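Local coordinates for putative metal resistance protein (Proteus mirabilis, PDB 6C29), which probably reduces protein disulfides as ScsB, whose N-terminal periplasmic tandem immunoglobulin-fold domain, described here, primes the disulfide isomerase activity of ScsC, at residues Leu34-Tyr45 with Leu109-Ile119; Ser160-Leu171 with Ala218-Phe229. One frame throughout, in Å; residues are numbered along the deposited sequence.

How the contacts relate
The two contacts are two examples of how an immunoglobulin-like sandwich closes: in each, aliphatic side chains from two facing sheets meet in the middle, and a loop region with aromatic and polar partners finishes one end. Contact 1 lies in the first domain and holds both cysteines of the chain, probably the redox-active pair. Contact 2 lies in the second domain and has no cysteine. Their centres are 30 Å apart and their nearest atoms about 14 Å apart, so they do not touch. The domains are nevertheless in touch near them: S228, in the second segment of contact 2, packs its side chain on R47, two residues beyond contact 1's segment 34-45.

Contact 1. Residues Leu34-Tyr45 with Leu109-Ile119; sequences LEVQLAPGWKTY and LTLSTCSNVCI
K43 and C114 form a single antiparallel hydrogen-bonded pair between strands 43-45 and 104-114, with K43 N to C114 O at 2.9 Å and C114 N to K43 O at 2.8 Å, whereas strand 34-38 runs about 10 Å from strand 109-114, axis to axis, at only 26° to it. The wide gap is filled by side chains. L34 and L109 reach toward each other tip to tip, L34 CD2 lying 3.8 Å from L109 CD1, while V36 and L111 pass alongside one another in opposite directions. Next to the backbone pair, T44 sends its hydroxyl back to the facing strand: OG1 stands anti to its own backbone N (chi1 -172°) and donates to S112 O at 2.6 Å, nearly in line with that carbonyl. S112 OG, which approaches the Y45 ring at its edge, is itself hydrogen-bonded to V54 O. Around the type II turn of 39-42, W42 lays its six-membered ring under S115, whose CB, in one of its two deposited conformers, sits 3.6 Å from the ring centroid and almost exactly on the ring normal, a CH-pi contact that depends on that conformer. H15 also stacks on W42, and I119 CG1 passes obliquely 3.9 Å from W42 CZ3. One water bridges K43 NZ to S115 O, and another donates to G41 O. The Y45 ring extends to the two cysteines, with C118 SG 3.7 Å from CE2 in an oblique sulfur-aromatic contact; C114 has two conformers, which makes its own approach to this ring less certain. An inter-sheet aliphatic core topped by a cysteine-bearing hairpin beside an aromatic ring is consistent with the immunoglobulin-fold N-terminal domain of the DsbD family, in which C114 and C118 are probably the redox-active pair.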
loop_
_atom_site.group_PDB
_atom_site.type_symbol
_atom_site.label_atom_id
_atom_site.label_comp_id
_atom_site.label_asym_id
_atom_site.label_seq_id
_atom_site.Cartn_x
_atom_site.Cartn_y
_atom_site.Cartn_z
ATOM N N LEU A 34 7.833 9.737 -3.166
ATOM C CA LEU A 34 6.618 10.422 -3.566
ATOM C C LEU A 34 5.835 10.798 -2.320
ATOM O O LEU A 34 5.276 9.935 -1.664
ATOM C CB LEU A 34 5.772 9.549 -4.470
ATOM C CG LEU A 34 4.451 10.147 -4.857
ATOM C CD1 LEU A 34 4.671 11.391 -5.712
ATOM C CD2 LEU A 34 3.625 9.114 -5.610
ATOM N N GLU A 35 5.791 12.079 -1.973
ATOM C CA GLU A 35 5.063 12.566 -0.817
ATOM C C GLU A 35 3.678 13.029 -1.259
ATOM O O GLU A 35 3.544 13.722 -2.274
ATOM C CB GLU A 35 5.779 13.750 -0.163
ATOM C CG GLU A 35 7.176 13.441 0.332
ATOM C CD GLU A 35 7.926 14.714 0.711
ATOM O OE1 GLU A 35 7.756 15.208 1.862
ATOM O OE2 GLU A 35 8.618 15.273 -0.168
ATOM N N VAL A 36 2.664 12.646 -0.496
ATOM C CA VAL A 36 1.298 13.056 -0.725
ATOM C C VAL A 36 0.738 13.655 0.539
ATOM O O VAL A 36 0.730 12.999 1.576
ATOM C CB VAL A 36 0.435 11.896 -1.164
ATOM C CG1 VAL A 36 -0.974 12.345 -1.386
ATOM C CG2 VAL A 36 0.991 11.259 -2.433
ATOM N N GLN A 37 0.300 14.916 0.466
ATOM C CA GLN A 37 -0.332 15.645 1.570
ATOM C C GLN A 37 -1.797 15.864 1.254
ATOM O O GLN A 37 -2.097 16.451 0.223
ATOM C CB GLN A 37 0.341 17.006 1.782
ATOM C CG GLN A 37 1.692 16.974 2.478
ATOM C CD GLN A 37 1.605 16.960 4.003
ATOM O OE1 GLN A 37 0.632 17.423 4.600
ATOM N NE2 GLN A 37 2.637 16.415 4.636
ATOM N N LEU A 38 -2.687 15.450 2.153
ATOM C CA LEU A 38 -4.120 15.479 1.930
ATOM C C LEU A 38 -4.834 16.432 2.864
ATOM O O LEU A 38 -4.519 16.491 4.053
ATOM C CB LEU A 38 -4.666 14.091 2.164
ATOM C CG LEU A 38 -4.041 13.026 1.269
ATOM C CD1 LEU A 38 -4.304 11.650 1.869
ATOM C CD2 LEU A 38 -4.653 13.078 -0.100
ATOM N N ALA A 39 -5.824 17.142 2.352
ATOM C CA ALA A 39 -6.693 17.928 3.230
ATOM C C ALA A 39 -7.593 17.075 4.116
ATOM O O ALA A 39 -7.853 15.910 3.806
ATOM C CB ALA A 39 -7.537 18.837 2.416
ATOM N N PRO A 40 -8.080 17.646 5.236
ATOM C CA PRO A 40 -8.936 16.865 6.124
ATOM C C PRO A 40 -10.140 16.275 5.418
ATOM O O PRO A 40 -10.789 16.927 4.611
ATOM C CB PRO A 40 -9.350 17.892 7.192
ATOM C CG PRO A 40 -8.188 18.812 7.263
ATOM C CD PRO A 40 -7.694 18.936 5.845
ATOM N N GLY A 41 -10.404 15.017 5.735
ATOM C CA GLY A 41 -11.512 14.281 5.189
ATOM C C GLY A 41 -11.184 13.517 3.922
ATOM O O GLY A 41 -11.982 12.693 3.513
ATOM N N TRP A 42 -10.008 13.748 3.338
ATOM C CA TRP A 42 -9.619 13.066 2.114
ATOM C C TRP A 42 -8.531 12.032 2.406
ATOM O O TRP A 42 -7.626 12.256 3.220
ATOM C CB TRP A 42 -9.109 14.065 1.056
ATOM C CG TRP A 42 -10.183 14.956 0.486
ATOM C CD1 TRP A 42 -10.567 16.173 0.957
ATOM C CD2 TRP A 42 -10.991 14.697 -0.665
ATOM N NE1 TRP A 42 -11.562 16.685 0.171
ATOM C CE2 TRP A 42 -11.843 15.802 -0.833
ATOM C CE3 TRP A 42 -11.080 13.644 -1.566
ATOM C CZ2 TRP A 42 -12.767 15.874 -1.864
ATOM C CZ3 TRP A 42 -11.996 13.717 -2.591
ATOM C CH2 TRP A 42 -12.828 14.820 -2.732
ATOM N N LYS A 43 -8.662 10.891 1.752
ATOM C CA LYS A 43 -7.737 9.767 1.851
ATOM C C LYS A 43 -7.214 9.359 0.501
ATOM O O LYS A 43 -7.763 9.750 -0.520
ATOM C CB LYS A 43 -8.445 8.587 2.521
ATOM C CG LYS A 43 -8.941 8.920 3.928
ATOM C CD LYS A 43 -10.162 8.127 4.333
ATOM C CE LYS A 43 -10.757 8.650 5.667
ATOM N NZ LYS A 43 -11.558 9.908 5.538
ATOM N N THR A 44 -6.116 8.612 0.479
ATOM C CA THR A 44 -5.758 7.894 -0.722
ATOM C C THR A 44 -5.703 6.424 -0.355
ATOM O O THR A 44 -6.066 6.060 0.754
ATOM C CB THR A 44 -4.475 8.412 -1.349
ATOM O OG1 THR A 44 -4.262 7.791 -2.633
ATOM C CG2 THR A 44 -3.254 8.224 -0.468
ATOM N N TYR A 45 -5.398 5.597 -1.341
ATOM C CA TYR A 45 -5.620 4.166 -1.222
ATOM C C TYR A 45 -4.358 3.343 -1.197
ATOM O O TYR A 45 -3.316 3.723 -1.692
ATOM C CB TYR A 45 -6.449 3.699 -2.385
ATOM C CG TYR A 45 -7.845 4.243 -2.502
ATOM C CD1 TYR A 45 -8.914 3.591 -1.914
ATOM C CD2 TYR A 45 -8.092 5.373 -3.251
ATOM C CE1 TYR A 45 -10.222 4.059 -2.066
ATOM C CE2 TYR A 45 -9.374 5.843 -3.418
ATOM C CZ TYR A 45 -10.438 5.171 -2.823
ATOM O OH TYR A 45 -11.715 5.635 -2.995
ATOM N N LEU A 109 1.697 10.640 -12.390
ATOM C CA LEU A 109 1.047 10.030 -11.247
ATOM C C LEU A 109 -0.454 10.200 -11.394
ATOM O O LEU A 109 -0.928 11.337 -11.442
ATOM C CB LEU A 109 1.502 10.689 -9.943
ATOM C CG LEU A 109 0.682 10.403 -8.686
ATOM C CD1 LEU A 109 0.851 8.965 -8.239
ATOM C CD2 LEU A 109 1.073 11.388 -7.579
ATOM N N THR A 110 -1.213 9.100 -11.441
ATOM C CA THR A 110 -2.663 9.166 -11.327
ATOM C C THR A 110 -2.982 8.937 -9.862
ATOM O O THR A 110 -2.913 7.798 -9.355
ATOM C CB THR A 110 -3.355 8.159 -12.208
ATOM O OG1 THR A 110 -2.989 8.408 -13.588
ATOM C CG2 THR A 110 -4.891 8.253 -12.018
ATOM N N LEU A 111 -3.245 10.027 -9.157
ATOM C CA LEU A 111 -3.521 9.975 -7.739
ATOM C C LEU A 111 -4.994 9.807 -7.502
ATOM O O LEU A 111 -5.815 10.581 -8.001
ATOM C CB LEU A 111 -3.047 11.241 -7.031
ATOM C CG LEU A 111 -3.284 11.249 -5.518
ATOM C CD1 LEU A 111 -2.400 10.250 -4.825
ATOM C CD2 LEU A 111 -2.987 12.665 -5.006
ATOM N N SER A 112 -5.352 8.772 -6.763
ATOM C CA SER A 112 -6.709 8.601 -6.315
ATOM C C SER A 112 -6.896 9.187 -4.929
ATOM O O SER A 112 -6.065 8.959 -4.018
ATOM C CB SER A 112 -7.045 7.132 -6.298
ATOM O OG SER A 112 -6.000 6.491 -5.592
ATOM N N THR A 113 -7.941 9.980 -4.759
ATOM C CA THR A 113 -8.270 10.518 -3.451
ATOM C C THR A 113 -9.737 10.252 -3.241
ATOM O O THR A 113 -10.521 10.197 -4.204
ATOM C CB THR A 113 -7.927 12.024 -3.320
ATOM O OG1 THR A 113 -8.557 12.782 -4.360
ATOM C CG2 THR A 113 -6.388 12.251 -3.394
ATOM N N CYS A 114 -10.115 10.113 -1.991
ATOM C CA CYS A 114 -11.484 9.781 -1.654
ATOM C C CYS A 114 -12.005 10.506 -0.435
ATOM O O CYS A 114 -11.327 10.597 0.577
ATOM C CB CYS A 114 -11.607 8.292 -1.421
ATOM S SG CYS A 114 -13.260 7.818 -0.863
ATOM N N SER A 115 -13.228 10.993 -0.538
ATOM C CA SER A 115 -13.905 11.475 0.637
ATOM C C SER A 115 -15.147 10.578 0.765
ATOM O O SER A 115 -15.159 9.643 1.578
ATOM C CB SER A 115 -14.185 12.978 0.514
ATOM O OG SER A 115 -14.631 13.554 1.734
ATOM N N ASN A 116 -16.146 10.839 -0.041
ATOM C CA ASN A 116 -17.244 9.897 -0.305
ATOM C C ASN A 116 -17.349 9.531 -1.781
ATOM O O ASN A 116 -18.192 8.722 -2.173
ATOM C CB ASN A 116 -18.572 10.491 0.133
ATOM C CG ASN A 116 -18.998 11.664 -0.734
ATOM O OD1 ASN A 116 -18.212 12.583 -1.007
ATOM N ND2 ASN A 116 -20.238 11.614 -1.218
ATOM N N VAL A 117 -16.508 10.165 -2.583
ATOM C CA VAL A 117 -16.369 9.936 -4.021
ATOM C C VAL A 117 -14.896 9.706 -4.208
ATOM O O VAL A 117 -14.117 10.245 -3.432
ATOM C CB VAL A 117 -16.833 11.145 -4.879
ATOM C CG1 VAL A 117 -16.244 12.432 -4.334
ATOM C CG2 VAL A 117 -16.418 11.014 -6.376
ATOM N N CYS A 118 -14.520 8.899 -5.194
ATOM C CA CYS A 118 -13.150 8.659 -5.553
ATOM C C CYS A 118 -12.838 9.571 -6.718
ATOM O O CYS A 118 -13.466 9.489 -7.762
ATOM C CB CYS A 118 -12.921 7.215 -5.949
ATOM S SG CYS A 118 -11.245 6.834 -6.497
ATOM N N ILE A 119 -11.867 10.440 -6.537
ATOM C CA ILE A 119 -11.418 11.353 -7.578
ATOM C C ILE A 119 -10.054 10.896 -8.094
ATOM O O ILE A 119 -9.164 10.578 -7.311
ATOM C CB ILE A 119 -11.284 12.792 -7.051
ATOM C CG1 ILE A 119 -12.591 13.324 -6.471
ATOM C CG2 ILE A 119 -10.699 13.736 -8.129
ATOM C CD1 ILE A 119 -13.671 13.469 -7.455
HETATM O O HOH W 1 -14.462 12.242 4.484
HETATM O O HOH W 2 -12.804 9.227 3.213
#

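Contact 2. Residues Ser160-Leu171 with Ala218-Phe229; sequences SDYRNSQLTLSL and AAGDITGKALSF
Y162 packs on the loop 218-225 at one end of the second immunoglobulin-fold domain, where hairpin 160-171 of one sheet faces strand 226-229 of the other, and the two strand axes 166-171 and 226-229 cross at 61°. With CG anti to the backbone N (chi1 178°), the side chain leaves its strand toward that loop. Its CB lies 3.9 Å from T223 OG1. Beyond CG the ring passes over I222, whose CG1 stands 3.4 Å from the ring centroid and practically on the normal, a CH-pi contact in which CD1 of the isoleucine leans toward CE1. Y162 CD2, on the edge away from CE1, comes obliquely near D221 OD1, an atom that accepts from T223 N, closing an Asx turn, and also from T223 OG1. At the tip, Y162 OH donates to G220 O at 2.8 Å, with the donor tilted 28° from the carbonyl plane. A neighbouring weak bond joins S165 OG to A219 O. Deeper in the sandwich the contact turns aliphatic: L169 CD2 and L227 CD2 are 3.7 Å apart as the two leucines slide past each other, and S160 OG, hydrogen-bonded to G245 N, borders the same L227 methyl. F229 ends the row, with L169 CD1 over one face, offset toward the rim, and L171 CD2 3.7 Å from its CZ.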
loop_
_atom_site.group_PDB
_atom_site.type_symbol
_atom_site.label_atom_id
_atom_site.label_comp_id
_atom_site.label_asym_id
_atom_site.label_seq_id
_atom_site.Cartn_x
_atom_site.Cartn_y
_atom_site.Cartn_z
ATOM N N SER A 160 -4.835 -21.396 7.119
ATOM C CA SER A 160 -6.076 -20.845 6.620
ATOM C C SER A 160 -6.956 -21.912 6.011
ATOM O O SER A 160 -6.504 -23.004 5.630
ATOM C CB SER A 160 -5.816 -19.729 5.599
ATOM O OG SER A 160 -5.145 -20.233 4.459
ATOM N N ASP A 161 -8.228 -21.572 5.928
ATOM C CA ASP A 161 -9.230 -22.461 5.390
ATOM C C ASP A 161 -10.295 -21.623 4.726
ATOM O O ASP A 161 -10.583 -20.491 5.141
ATOM C CB ASP A 161 -9.830 -23.329 6.493
ATOM C CG ASP A 161 -10.897 -24.258 5.977
ATOM O OD1 ASP A 161 -10.543 -25.220 5.251
ATOM O OD2 ASP A 161 -12.091 -24.010 6.281
ATOM N N TYR A 162 -10.893 -22.174 3.687
ATOM C CA TYR A 162 -11.971 -21.495 2.994
ATOM C C TYR A 162 -13.119 -22.419 2.721
ATOM O O TYR A 162 -12.909 -23.480 2.142
ATOM C CB TYR A 162 -11.479 -20.930 1.674
ATOM C CG TYR A 162 -12.546 -20.238 0.869
ATOM C CD1 TYR A 162 -12.962 -18.956 1.176
ATOM C CD2 TYR A 162 -13.131 -20.881 -0.214
ATOM C CE1 TYR A 162 -13.931 -18.330 0.435
ATOM C CE2 TYR A 162 -14.099 -20.257 -0.965
ATOM C CZ TYR A 162 -14.492 -18.987 -0.640
ATOM O OH TYR A 162 -15.444 -18.354 -1.398
ATOM N N ARG A 163 -14.314 -22.021 3.148
ATOM C CA ARG A 163 -15.543 -22.770 2.894
ATOM C C ARG A 163 -16.738 -21.857 3.141
ATOM O O ARG A 163 -16.645 -20.880 3.905
ATOM C CB ARG A 163 -15.624 -24.020 3.761
ATOM C CG ARG A 163 -15.671 -23.766 5.252
ATOM C CD ARG A 163 -15.796 -25.089 5.994
ATOM N NE ARG A 163 -14.560 -25.872 5.938
ATOM C CZ ARG A 163 -14.504 -27.202 6.001
ATOM N NH1 ARG A 163 -15.616 -27.926 6.110
ATOM N NH2 ARG A 163 -13.327 -27.812 5.946
ATOM N N ASN A 164 -17.848 -22.140 2.457
ATOM C CA ASN A 164 -19.062 -21.341 2.604
ATOM C C ASN A 164 -18.817 -19.841 2.364
ATOM O O ASN A 164 -19.362 -19.000 3.072
ATOM C CB ASN A 164 -19.684 -21.538 3.993
ATOM C CG ASN A 164 -19.860 -23.004 4.363
ATOM O OD1 ASN A 164 -19.465 -23.434 5.446
ATOM N ND2 ASN A 164 -20.421 -23.780 3.453
ATOM N N SER A 165 -17.983 -19.528 1.373
ATOM C CA SER A 165 -17.639 -18.147 1.009
ATOM C C SER A 165 -17.053 -17.343 2.172
ATOM O O SER A 165 -17.229 -16.130 2.241
ATOM C CB SER A 165 -18.864 -17.414 0.463
ATOM O OG SER A 165 -19.400 -18.109 -0.644
ATOM N N GLN A 166 -16.349 -18.041 3.061
ATOM C CA GLN A 166 -15.730 -17.439 4.237
ATOM C C GLN A 166 -14.294 -17.920 4.397
ATOM O O GLN A 166 -14.028 -19.130 4.439
ATOM C CB GLN A 166 -16.525 -17.799 5.476
ATOM C CG GLN A 166 -16.022 -17.183 6.742
ATOM C CD GLN A 166 -16.859 -17.631 7.907
ATOM O OE1 GLN A 166 -18.035 -17.286 8.004
ATOM N NE2 GLN A 166 -16.279 -18.454 8.769
ATOM N N LEU A 167 -13.370 -16.968 4.467
ATOM C CA LEU A 167 -11.965 -17.251 4.722
ATOM C C LEU A 167 -11.680 -17.167 6.194
ATOM O O LEU A 167 -12.063 -16.182 6.834
ATOM C CB LEU A 167 -11.095 -16.261 3.968
ATOM C CG LEU A 167 -9.585 -16.266 4.207
ATOM C CD1 LEU A 167 -8.973 -17.492 3.641
ATOM C CD2 LEU A 167 -8.954 -15.009 3.558
ATOM N N THR A 168 -11.040 -18.196 6.743
ATOM C CA THR A 168 -10.612 -18.181 8.137
ATOM C C THR A 168 -9.108 -18.315 8.224
ATOM O O THR A 168 -8.523 -19.150 7.539
ATOM C CB THR A 168 -11.255 -19.309 8.958
ATOM O OG1 THR A 168 -12.678 -19.149 8.946
ATOM C CG2 THR A 168 -10.754 -19.278 10.401
ATOM N N LEU A 169 -8.481 -17.501 9.075
ATOM C CA LEU A 169 -7.050 -17.540 9.336
ATOM C C LEU A 169 -6.775 -17.819 10.797
ATOM O O LEU A 169 -7.521 -17.382 11.676
ATOM C CB LEU A 169 -6.368 -16.212 9.000
ATOM C CG LEU A 169 -6.662 -15.502 7.692
ATOM C CD1 LEU A 169 -5.849 -14.182 7.587
ATOM C CD2 LEU A 169 -6.386 -16.393 6.539
ATOM N N SER A 170 -5.659 -18.497 11.035
ATOM C CA SER A 170 -5.153 -18.710 12.372
ATOM C C SER A 170 -3.700 -18.292 12.365
ATOM O O SER A 170 -2.917 -18.813 11.575
ATOM C CB SER A 170 -5.321 -20.170 12.785
ATOM O OG SER A 170 -4.518 -20.479 13.903
ATOM N N LEU A 171 -3.366 -17.311 13.202
ATOM C CA LEU A 171 -2.051 -16.686 13.215
ATOM C C LEU A 171 -1.454 -16.780 14.599
ATOM O O LEU A 171 -2.063 -16.355 15.580
ATOM C CB LEU A 171 -2.136 -15.216 12.786
ATOM C CG LEU A 171 -2.857 -14.960 11.466
ATOM C CD1 LEU A 171 -2.973 -13.480 11.188
ATOM C CD2 LEU A 171 -2.117 -15.608 10.316
ATOM N N ALA A 218 -22.160 -14.842 -3.468
ATOM C CA ALA A 218 -21.289 -15.815 -2.809
ATOM C C ALA A 218 -20.132 -16.167 -3.718
ATOM O O ALA A 218 -20.323 -16.471 -4.885
ATOM C CB ALA A 218 -22.068 -17.067 -2.433
ATOM N N ALA A 219 -18.919 -16.095 -3.192
ATOM C CA ALA A 219 -17.750 -16.342 -4.015
ATOM C C ALA A 219 -17.595 -17.813 -4.316
ATOM O O ALA A 219 -17.982 -18.668 -3.518
ATOM C CB ALA A 219 -16.505 -15.828 -3.319
ATOM N N GLY A 220 -16.982 -18.101 -5.457
ATOM C CA GLY A 220 -16.606 -19.456 -5.809
ATOM C C GLY A 220 -15.433 -19.912 -4.964
ATOM O O GLY A 220 -15.066 -19.254 -3.994
ATOM N N ASP A 221 -14.819 -21.028 -5.338
ATOM C CA ASP A 221 -13.720 -21.582 -4.557
ATOM C C ASP A 221 -12.436 -20.813 -4.819
ATOM O O ASP A 221 -11.974 -20.731 -5.955
ATOM C CB ASP A 221 -13.509 -23.062 -4.887
ATOM C CG ASP A 221 -12.692 -23.786 -3.832
ATOM O OD1 ASP A 221 -12.120 -23.117 -2.946
ATOM O OD2 ASP A 221 -12.615 -25.031 -3.891
ATOM N N ILE A 222 -11.881 -20.223 -3.765
ATOM C CA ILE A 222 -10.600 -19.533 -3.871
ATOM C C ILE A 222 -9.464 -20.307 -3.193
ATOM O O ILE A 222 -8.364 -19.780 -3.052
ATOM C CB ILE A 222 -10.667 -18.123 -3.260
ATOM C CG1 ILE A 222 -11.129 -18.192 -1.799
ATOM C CG2 ILE A 222 -11.560 -17.241 -4.116
ATOM C CD1 ILE A 222 -11.063 -16.857 -1.047
ATOM N N THR A 223 -9.720 -21.544 -2.781
ATOM C CA THR A 223 -8.667 -22.388 -2.227
ATOM C C THR A 223 -7.524 -22.476 -3.226
ATOM O O THR A 223 -7.778 -22.643 -4.419
ATOM C CB THR A 223 -9.200 -23.795 -1.880
ATOM O OG1 THR A 223 -10.182 -23.679 -0.834
ATOM C CG2 THR A 223 -8.097 -24.680 -1.395
ATOM N N GLY A 224 -6.282 -22.335 -2.762
ATOM C CA GLY A 224 -5.130 -22.392 -3.659
ATOM C C GLY A 224 -4.701 -21.044 -4.221
ATOM O O GLY A 224 -3.634 -20.947 -4.807
ATOM N N LYS A 225 -5.551 -20.019 -4.089
ATOM C CA LYS A 225 -5.207 -18.659 -4.514
ATOM C C LYS A 225 -4.276 -17.995 -3.497
ATOM O O LYS A 225 -4.114 -18.476 -2.370
ATOM C CB LYS A 225 -6.472 -17.800 -4.668
ATOM C CG LYS A 225 -7.517 -18.339 -5.625
ATOM C CD LYS A 225 -7.182 -18.274 -7.101
ATOM C CE LYS A 225 -8.432 -18.723 -7.876
ATOM N NZ LYS A 225 -8.400 -18.526 -9.347
ATOM N N ALA A 226 -3.680 -16.864 -3.873
ATOM C CA ALA A 226 -2.710 -16.200 -3.010
ATOM C C ALA A 226 -3.372 -15.644 -1.763
ATOM O O ALA A 226 -4.462 -15.047 -1.831
ATOM C CB ALA A 226 -1.997 -15.095 -3.761
ATOM N N LEU A 227 -2.728 -15.889 -0.627
ATOM C CA LEU A 227 -3.089 -15.286 0.644
ATOM C C LEU A 227 -2.001 -14.280 0.976
ATOM O O LEU A 227 -0.908 -14.620 1.410
ATOM C CB LEU A 227 -3.226 -16.338 1.747
ATOM C CG LEU A 227 -3.538 -15.791 3.145
ATOM C CD1 LEU A 227 -4.840 -15.006 3.183
ATOM C CD2 LEU A 227 -3.581 -16.909 4.132
ATOM N N SER A 228 -2.339 -13.021 0.802
ATOM C CA SER A 228 -1.411 -11.905 1.010
ATOM C C SER A 228 -2.100 -10.924 1.923
ATOM O O SER A 228 -3.271 -10.540 1.690
ATOM C CB SER A 228 -1.058 -11.241 -0.326
ATOM O OG SER A 228 -0.330 -10.031 -0.147
ATOM N N PHE A 229 -1.403 -10.518 2.988
ATOM C CA PHE A 229 -1.958 -9.570 3.925
ATOM C C PHE A 229 -0.840 -8.953 4.741
ATOM O O PHE A 229 0.274 -9.460 4.784
ATOM C CB PHE A 229 -3.031 -10.223 4.822
ATOM C CG PHE A 229 -2.539 -11.339 5.682
ATOM C CD1 PHE A 229 -2.025 -11.108 6.939
ATOM C CD2 PHE A 229 -2.662 -12.638 5.245
ATOM C CE1 PHE A 229 -1.608 -12.159 7.743
ATOM C CE2 PHE A 229 -2.260 -13.704 6.055
ATOM C CZ PHE A 229 -1.740 -13.462 7.293
HETATM O O HOH W 3 -9.323 -24.268 2.401
#